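Heterokaryon incompatibility protein s (PDB 2WVQ) controls heterokaryon incompatibility in Podospora anserina: it forms the [het-s] prion and, on meeting het-S from incompatible cells, triggers a lethal reaction. Local coordinates at residues 17-22 with 63-68; 189-194 with 213-218. The protein carries 2 engineered substitutions. All coordinates share one frame; numbering follows the deposited sequence.

Contact 1 of 2, residues 17-22 with 63-68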
ATOM      1  N   ASN A  17      10.327  12.966 -14.753  1.00 36.89           N
ATOM      2  CA  ASN A  17      11.500  12.110 -14.964  1.00 34.93           C
ATOM      3  C   ASN A  17      11.899  11.581 -13.575  1.00 32.67           C
ATOM      4  O   ASN A  17      11.328  12.034 -12.570  1.00 32.31           O
ATOM      5  CB  ASN A  17      12.638  12.868 -15.661  1.00 34.44           C
ATOM      6  CG  ASN A  17      12.918  14.203 -15.042  1.00 36.62           C
ATOM      7  OD1 ASN A  17      12.751  15.242 -15.698  1.00 40.05           O
ATOM      8  ND2 ASN A  17      13.374  14.206 -13.795  1.00 34.14           N
ATOM      9  N   VAL A  18      12.844  10.646 -13.520  1.00 29.88           N
ATOM     10  CA  VAL A  18      13.158   9.928 -12.304  1.00 28.53           C
ATOM     11  C   VAL A  18      13.652  10.869 -11.219  1.00 28.56           C
ATOM     12  O   VAL A  18      13.233  10.747 -10.062  1.00 28.68           O
ATOM     13  CB  VAL A  18      14.177   8.760 -12.529  1.00 29.36           C
ATOM     14  CG1 VAL A  18      14.454   7.999 -11.210  1.00 26.45           C
ATOM     15  CG2 VAL A  18      13.714   7.825 -13.635  1.00 28.66           C
ATOM     16  N   ALA A  19      14.502  11.838 -11.583  1.00 27.64           N
ATOM     17  CA  ALA A  19      15.075  12.763 -10.592  1.00 26.77           C
ATOM     18  C   ALA A  19      13.997  13.638  -9.931  1.00 25.89           C
ATOM     19  O   ALA A  19      13.989  13.862  -8.700  1.00 25.77           O
ATOM     20  CB  ALA A  19      16.173  13.648 -11.254  1.00 26.76           C
ATOM     21  N   GLY A  20      13.109  14.123 -10.759  1.00 24.65           N
ATOM     22  CA  GLY A  20      11.984  14.930 -10.332  1.00 25.99           C
ATOM     23  C   GLY A  20      11.011  14.164  -9.449  1.00 25.46           C
ATOM     24  O   GLY A  20      10.579  14.697  -8.423  1.00 26.94           O
ATOM     25  N   LEU A  21      10.686  12.917  -9.823  1.00 26.60           N
ATOM     26  CA  LEU A  21       9.872  11.997  -8.971  1.00 25.47           C
ATOM     27  C   LEU A  21      10.608  11.591  -7.684  1.00 26.07           C
ATOM     28  O   LEU A  21      10.031  11.608  -6.592  1.00 24.54           O
ATOM     29  CB  LEU A  21       9.482  10.740  -9.763  1.00 26.00           C
ATOM     30  CG  LEU A  21       8.581  10.899 -11.010  1.00 28.29           C
ATOM     31  CD1 LEU A  21       8.621   9.662 -11.936  1.00 26.28           C
ATOM     32  CD2 LEU A  21       7.132  11.315 -10.655  1.00 28.71           C
ATOM     33  N   PHE A  22      11.897  11.263  -7.804  1.00 27.13           N
ATOM     34  CA  PHE A  22      12.751  10.975  -6.631  1.00 26.86           C
ATOM     35  C   PHE A  22      12.786  12.095  -5.612  1.00 27.62           C
ATOM     36  O   PHE A  22      12.590  11.835  -4.413  1.00 28.24           O
ATOM     37  CB  PHE A  22      14.193  10.620  -7.019  1.00 28.13           C
ATOM     38  CG  PHE A  22      15.113  10.497  -5.836  1.00 27.29           C
ATOM     39  CD1 PHE A  22      15.202   9.291  -5.133  1.00 28.29           C
ATOM     40  CD2 PHE A  22      15.860  11.566  -5.416  1.00 25.85           C
ATOM     41  CE1 PHE A  22      16.035   9.178  -4.024  1.00 24.01           C
ATOM     42  CE2 PHE A  22      16.736  11.466  -4.294  1.00 24.94           C
ATOM     43  CZ  PHE A  22      16.822  10.274  -3.612  1.00 26.95           C
ATOM     44  N   VAL A  63      23.873   7.165  -6.737  1.00 24.58           N
ATOM     45  CA  VAL A  63      23.579   7.119  -8.157  1.00 24.88           C
ATOM     46  C   VAL A  63      23.810   8.469  -8.892  1.00 24.81           C
ATOM     47  O   VAL A  63      23.695   8.533 -10.107  1.00 24.04           O
ATOM     48  CB  VAL A  63      22.106   6.613  -8.194  1.00 24.74           C
ATOM     49  CG1 VAL A  63      21.070   7.700  -8.565  1.00 22.09           C
ATOM     50  CG2 VAL A  63      21.991   5.270  -8.784  1.00 24.78           C
ATOM     51  N   LYS A  64      24.124   9.546  -8.155  1.00 25.62           N
ATOM     52  CA  LYS A  64      24.291  10.887  -8.748  1.00 27.30           C
ATOM     53  C   LYS A  64      23.021  11.312  -9.514  1.00 27.07           C
ATOM     54  O   LYS A  64      23.069  11.765 -10.673  1.00 27.16           O
ATOM     55  CB  LYS A  64      25.551  10.943  -9.648  1.00 26.63           C
ATOM     56  CG  LYS A  64      26.796  10.491  -8.922  1.00 28.99           C
ATOM     57  CD  LYS A  64      28.080  10.657  -9.765  1.00 30.09           C
ATOM     58  CE  LYS A  64      29.316  10.888  -8.859  1.00 36.76           C
ATOM     59  NZ  LYS A  64      29.664   9.712  -8.011  1.00 36.31           N
ATOM     60  N   ILE A  65      21.884  11.146  -8.844  1.00 25.96           N
ATOM     61  CA  ILE A  65      20.563  11.381  -9.401  1.00 26.62           C
ATOM     62  C   ILE A  65      20.381  12.748 -10.065  1.00 27.14           C
ATOM     63  O   ILE A  65      19.720  12.869 -11.097  1.00 27.64           O
ATOM     64  CB  ILE A  65      19.433  11.144  -8.257  1.00 25.74           C
ATOM     65  CG1 ILE A  65      18.010  11.267  -8.828  1.00 29.24           C
ATOM     66  CG2 ILE A  65      19.615  12.112  -7.118  1.00 22.21           C
ATOM     67  CD1 ILE A  65      17.433  10.003  -9.448  1.00 30.18           C
ATOM     68  N   ASN A  66      20.970  13.776  -9.477  1.00 28.68           N
ATOM     69  CA  ASN A  66      20.835  15.134  -9.989  1.00 30.58           C
ATOM     70  C   ASN A  66      21.805  15.548 -11.110  1.00 31.64           C
ATOM     71  O   ASN A  66      21.605  16.586 -11.759  1.00 31.53           O
ATOM     72  CB  ASN A  66      20.948  16.108  -8.831  1.00 30.67           C
ATOM     73  CG  ASN A  66      19.747  16.105  -7.986  1.00 33.73           C
ATOM     74  OD1 ASN A  66      19.853  16.209  -6.757  1.00 37.19           O
ATOM     75  ND2 ASN A  66      18.564  15.912  -8.617  1.00 30.50           N
ATOM     76  N   ASP A  67      22.826  14.726 -11.341  1.00 32.21           N
ATOM     77  CA  ASP A  67      23.903  15.060 -12.290  1.00 31.96           C
ATOM     78  C   ASP A  67      23.874  14.174 -13.521  1.00 31.65           C
ATOM     79  O   ASP A  67      24.274  14.605 -14.599  1.00 32.31           O
ATOM     80  CB  ASP A  67      25.281  14.926 -11.628  1.00 32.49           C
ATOM     81  CG  ASP A  67      25.438  15.784 -10.382  1.00 32.59           C
ATOM     82  OD1 ASP A  67      24.952  16.942 -10.321  1.00 34.16           O
ATOM     83  OD2 ASP A  67      26.128  15.316  -9.467  1.00 33.81           O
ATOM     84  N   ASP A  68      23.398  12.944 -13.349  1.00 30.72           N
ATOM     85  CA  ASP A  68      23.348  11.936 -14.395  1.00 30.76           C
ATOM     86  C   ASP A  68      22.094  12.127 -15.292  1.00 30.43           C
ATOM     87  O   ASP A  68      20.962  11.999 -14.819  1.00 29.49           O
ATOM     88  CB  ASP A  68      23.415  10.536 -13.755  1.00 31.25           C
ATOM     89  CG  ASP A  68      23.461   9.393 -14.778  1.00 32.95           C
ATOM     90  OD1 ASP A  68      23.726   8.245 -14.375  1.00 37.13           O
ATOM     91  OD2 ASP A  68      23.206   9.606 -15.966  1.00 33.21           O
TER
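A19 and I65 bring their CA atoms to within 5.8 Å where the first turn of helix 18-28 meets the loop that follows helix 42-62. No hydrogen bond joins the two segments; the 199 Å² they bury is gathered around I65, whose side chain reaches toward the helix surface and touches V18, A19 and F22. The CG1 branch runs over the A19 backbone, with CG1 3.7 Å from A19 CA. From there CD1 carries on to V18, ending 4.0 Å from V18 CG1 in a crossing at about a right angle. In V18 that methyl stands opposite the backbone N (chi1 -179°), the setting that presents it to the tip of I65. A19 contributes its single methyl, CB resting 3.6 Å from the backbone O of I65, a van der Waals approach to a carbonyl. In the globular HeLo domain, a mainly helical fold, this contact joins helix 18-28 to the loop leaving helix 42-62. K64, with positive phi (57°), ends the latter helix in a Schellman motif with two bonds back into its last turn; beyond it, K64 O accepts from both D67 N and D68 N. The F22 ring lies against the isoleucine. Its CD2 is 4.0 Å from I65 CG1, an oblique approach, while CE2 lies 4.1 Å from I65 CG2, and both branches of I65 lie on one side of the ring plane. W59 of helix 42-62 meets the F22 ring with planes at about 50° and also touches I65, while F71 packs on I65 and shares a backbone hydrogen bond with A19. D68, at the end of the turn, forms a salt bridge through OD1 to R70.

Contact 2 of 2, residues 189-194 with 213-218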
ATOM      1  N   GLU A 189      29.095   5.918   6.312  1.00 40.65           N
ATOM      2  CA  GLU A 189      30.235   6.123   7.217  1.00 41.39           C
ATOM      3  C   GLU A 189      30.442   7.627   7.426  1.00 41.36           C
ATOM      4  O   GLU A 189      30.611   8.086   8.561  1.00 41.00           O
ATOM      5  CB  GLU A 189      31.498   5.467   6.668  1.00 40.84           C
ATOM      6  CG  GLU A 189      31.537   3.942   6.842  1.00 42.89           C
ATOM      7  CD  GLU A 189      32.761   3.287   6.191  1.00 43.10           C
ATOM      8  OE1 GLU A 189      33.664   4.006   5.673  1.00 44.78           O
ATOM      9  OE2 GLU A 189      32.828   2.028   6.207  1.00 47.13           O
ATOM     10  N   ILE A 190      30.389   8.381   6.324  1.00 41.41           N
ATOM     11  CA  ILE A 190      30.445   9.847   6.347  1.00 41.45           C
ATOM     12  C   ILE A 190      29.267  10.492   7.132  1.00 41.73           C
ATOM     13  O   ILE A 190      29.454  11.502   7.821  1.00 41.11           O
ATOM     14  CB  ILE A 190      30.530  10.416   4.895  1.00 41.76           C
ATOM     15  CG1 ILE A 190      31.834   9.978   4.215  1.00 40.77           C
ATOM     16  CG2 ILE A 190      30.353  11.945   4.891  1.00 42.49           C
ATOM     17  CD1 ILE A 190      31.854  10.163   2.695  1.00 41.42           C
ATOM     18  N   GLU A 191      28.068   9.914   7.030  1.00 41.76           N
ATOM     19  CA  GLU A 191      26.892  10.445   7.736  1.00 42.94           C
ATOM     20  C   GLU A 191      27.093  10.383   9.239  1.00 44.17           C
ATOM     21  O   GLU A 191      26.676  11.276   9.990  1.00 44.63           O
ATOM     22  CB  GLU A 191      25.641   9.647   7.380  1.00 42.23           C
ATOM     23  CG  GLU A 191      25.262   9.726   5.926  1.00 42.17           C
ATOM     24  CD  GLU A 191      24.114   8.810   5.580  1.00 42.78           C
ATOM     25  OE1 GLU A 191      23.602   8.093   6.473  1.00 42.91           O
ATOM     26  OE2 GLU A 191      23.721   8.823   4.406  1.00 43.11           O
ATOM     27  N   ILE A 192      27.770   9.316   9.648  1.00 45.09           N
ATOM     28  CA  ILE A 192      27.949   8.942  11.037  1.00 46.55           C
ATOM     29  C   ILE A 192      29.273   9.466  11.670  1.00 46.59           C
ATOM     30  O   ILE A 192      29.532   9.235  12.847  1.00 46.67           O
ATOM     31  CB  ILE A 192      27.784   7.384  11.150  1.00 46.51           C
ATOM     32  CG1 ILE A 192      26.756   7.028  12.222  1.00 47.97           C
ATOM     33  CG2 ILE A 192      29.139   6.650  11.292  1.00 47.04           C
ATOM     34  CD1 ILE A 192      25.798   5.965  11.770  1.00 51.38           C
ATOM     35  N   GLU A 193      30.096  10.183  10.909  1.00 47.17           N
ATOM     36  CA  GLU A 193      31.364  10.666  11.465  1.00 48.08           C
ATOM     37  C   GLU A 193      31.259  11.819  12.469  1.00 48.33           C
ATOM     38  O   GLU A 193      32.157  12.009  13.289  1.00 48.36           O
ATOM     39  CB  GLU A 193      32.443  10.917  10.391  1.00 48.03           C
ATOM     40  CG  GLU A 193      32.104  11.892   9.277  1.00 48.83           C
ATOM     41  CD  GLU A 193      33.347  12.333   8.524  1.00 49.00           C
ATOM     42  OE1 GLU A 193      33.608  11.815   7.417  1.00 49.92           O
ATOM     43  OE2 GLU A 193      34.082  13.187   9.063  1.00 50.96           O
ATOM     44  N   GLU A 194      30.162  12.571  12.440  1.00 48.81           N
ATOM     45  CA  GLU A 194      30.011  13.694  13.373  1.00 48.87           C
ATOM     46  C   GLU A 194      29.418  13.272  14.721  1.00 49.20           C
ATOM     47  O   GLU A 194      29.508  14.000  15.721  1.00 49.45           O
ATOM     48  CB  GLU A 194      29.188  14.802  12.732  1.00 48.67           C
ATOM     49  CG  GLU A 194      29.417  16.163  13.327  1.00 49.37           C
ATOM     50  CD  GLU A 194      29.665  17.214  12.271  1.00 50.33           C
ATOM     51  OE1 GLU A 194      29.452  16.919  11.073  1.00 50.89           O
ATOM     52  OE2 GLU A 194      30.081  18.335  12.641  1.00 49.85           O
ATOM     53  N   ALA A 213      20.432  -1.218   6.889  1.00 40.08           N
ATOM     54  CA  ALA A 213      21.598  -2.025   7.322  1.00 40.83           C
ATOM     55  C   ALA A 213      22.940  -1.284   7.231  1.00 41.13           C
ATOM     56  O   ALA A 213      23.808  -1.476   8.094  1.00 42.13           O
ATOM     57  CB  ALA A 213      21.672  -3.319   6.549  1.00 40.07           C
ATOM     58  N   ALA A 214      23.110  -0.470   6.192  1.00 40.94           N
ATOM     59  CA  ALA A 214      24.313   0.352   6.015  1.00 41.50           C
ATOM     60  C   ALA A 214      24.565   1.292   7.216  1.00 41.95           C
ATOM     61  O   ALA A 214      25.686   1.332   7.755  1.00 41.32           O
ATOM     62  CB  ALA A 214      24.262   1.111   4.690  1.00 41.06           C
ATOM     63  N   MET A 215      23.515   1.986   7.662  1.00 41.90           N
ATOM     64  CA  MET A 215      23.569   2.838   8.873  1.00 42.24           C
ATOM     65  C   MET A 215      23.747   2.028  10.139  1.00 41.59           C
ATOM     66  O   MET A 215      24.502   2.394  11.037  1.00 41.47           O
ATOM     67  CB  MET A 215      22.308   3.704   8.988  1.00 42.69           C
ATOM     68  CG  MET A 215      22.295   4.639  10.208  1.00 42.69           C
ATOM     69  SD  MET A 215      20.879   5.747  10.379  1.00 43.80           S
ATOM     70  CE  MET A 215      20.690   6.531   8.772  1.00 41.89           C
ATOM     71  N   SER A 216      23.043   0.912  10.215  1.00 41.72           N
ATOM     72  CA  SER A 216      23.180   0.023  11.352  1.00 41.65           C
ATOM     73  C   SER A 216      24.626  -0.462  11.510  1.00 41.65           C
ATOM     74  O   SER A 216      25.202  -0.416  12.614  1.00 40.08           O
ATOM     75  CB  SER A 216      22.198  -1.137  11.219  1.00 41.17           C
ATOM     76  OG  SER A 216      22.090  -1.817  12.449  1.00 44.17           O
ATOM     77  N   ASP A 217      25.222  -0.891  10.399  1.00 42.15           N
ATOM     78  CA  ASP A 217      26.611  -1.400  10.398  1.00 42.24           C
ATOM     79  C   ASP A 217      27.654  -0.320  10.674  1.00 42.08           C
ATOM     80  O   ASP A 217      28.657  -0.578  11.346  1.00 43.06           O
ATOM     81  CB  ASP A 217      26.935  -2.100   9.078  1.00 42.46           C
ATOM     82  CG  ASP A 217      26.101  -3.355   8.856  1.00 43.72           C
ATOM     83  OD1 ASP A 217      25.430  -3.821   9.802  1.00 44.53           O
ATOM     84  OD2 ASP A 217      26.105  -3.871   7.716  1.00 46.93           O
ATOM     85  N   ALA A 218      27.408   0.877  10.147  1.00 42.50           N
ATOM     86  CA  ALA A 218      28.263   2.035  10.368  1.00 42.12           C
ATOM     87  C   ALA A 218      28.314   2.440  11.839  1.00 41.91           C
ATOM     88  O   ALA A 218      29.383   2.681  12.368  1.00 40.86           O
ATOM     89  CB  ALA A 218      27.821   3.204   9.482  1.00 41.65           C
TER
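I192 packs against M215 and A218, and these three residues account for most of the 202 Å² buried between the two segments. I192 CG2 and CD1 both lie 4.1 Å from A218 CB, and CD1 also comes 4.1 Å from M215 CG, the two longer side chains crossing at a slant. CD1 sits 3.9 Å from the backbone O of M215 as well, against the helix surface. M215 runs out extended and then bends at its sulfur (chi3 -49°), which takes its terminal methyl to E191; L204 packs on both I192 and M215.

The backbones come closest at E189 and A218, whose CA atoms are 5.5 Å apart.

No hydrogen bond crosses between the segments; M215 CE merely touches the carboxylate of E191, 4.0 Å from OE1. The carboxylate has stronger partners: OE1 forms a salt bridge with R58 and OE2 another with R140, which would fix its rotation and probably favour its charged form. I192 O receives a hydrogen bond from K222 NZ.

The contact is helix packing within the globular HeLo domain, setting helix 213-224 against the end of helix 181-191.

Contacts 1 and 2 follow one another along the chain, and they do not touch: their centres are 23 Å apart and their nearest atoms about 11 Å. Helix 42-62 connects them. Its residues L56 and W59 pack on contact 1, while I51, A54 and R58 border contact 2, so neighbouring residues W59 and R58 serve different contacts. Both are mainly apolar and largely buried, but a salt-bridged side chain, E191, takes part in contact 2, whereas D68 in contact 1 does not touch segment 17-22. No other chain of the assembly touches them. Contact 1 sets the first helix of the globular domain against a loop, and contact 2 packs its last helix against helix 181-191; the domain is dispensable for prion formation.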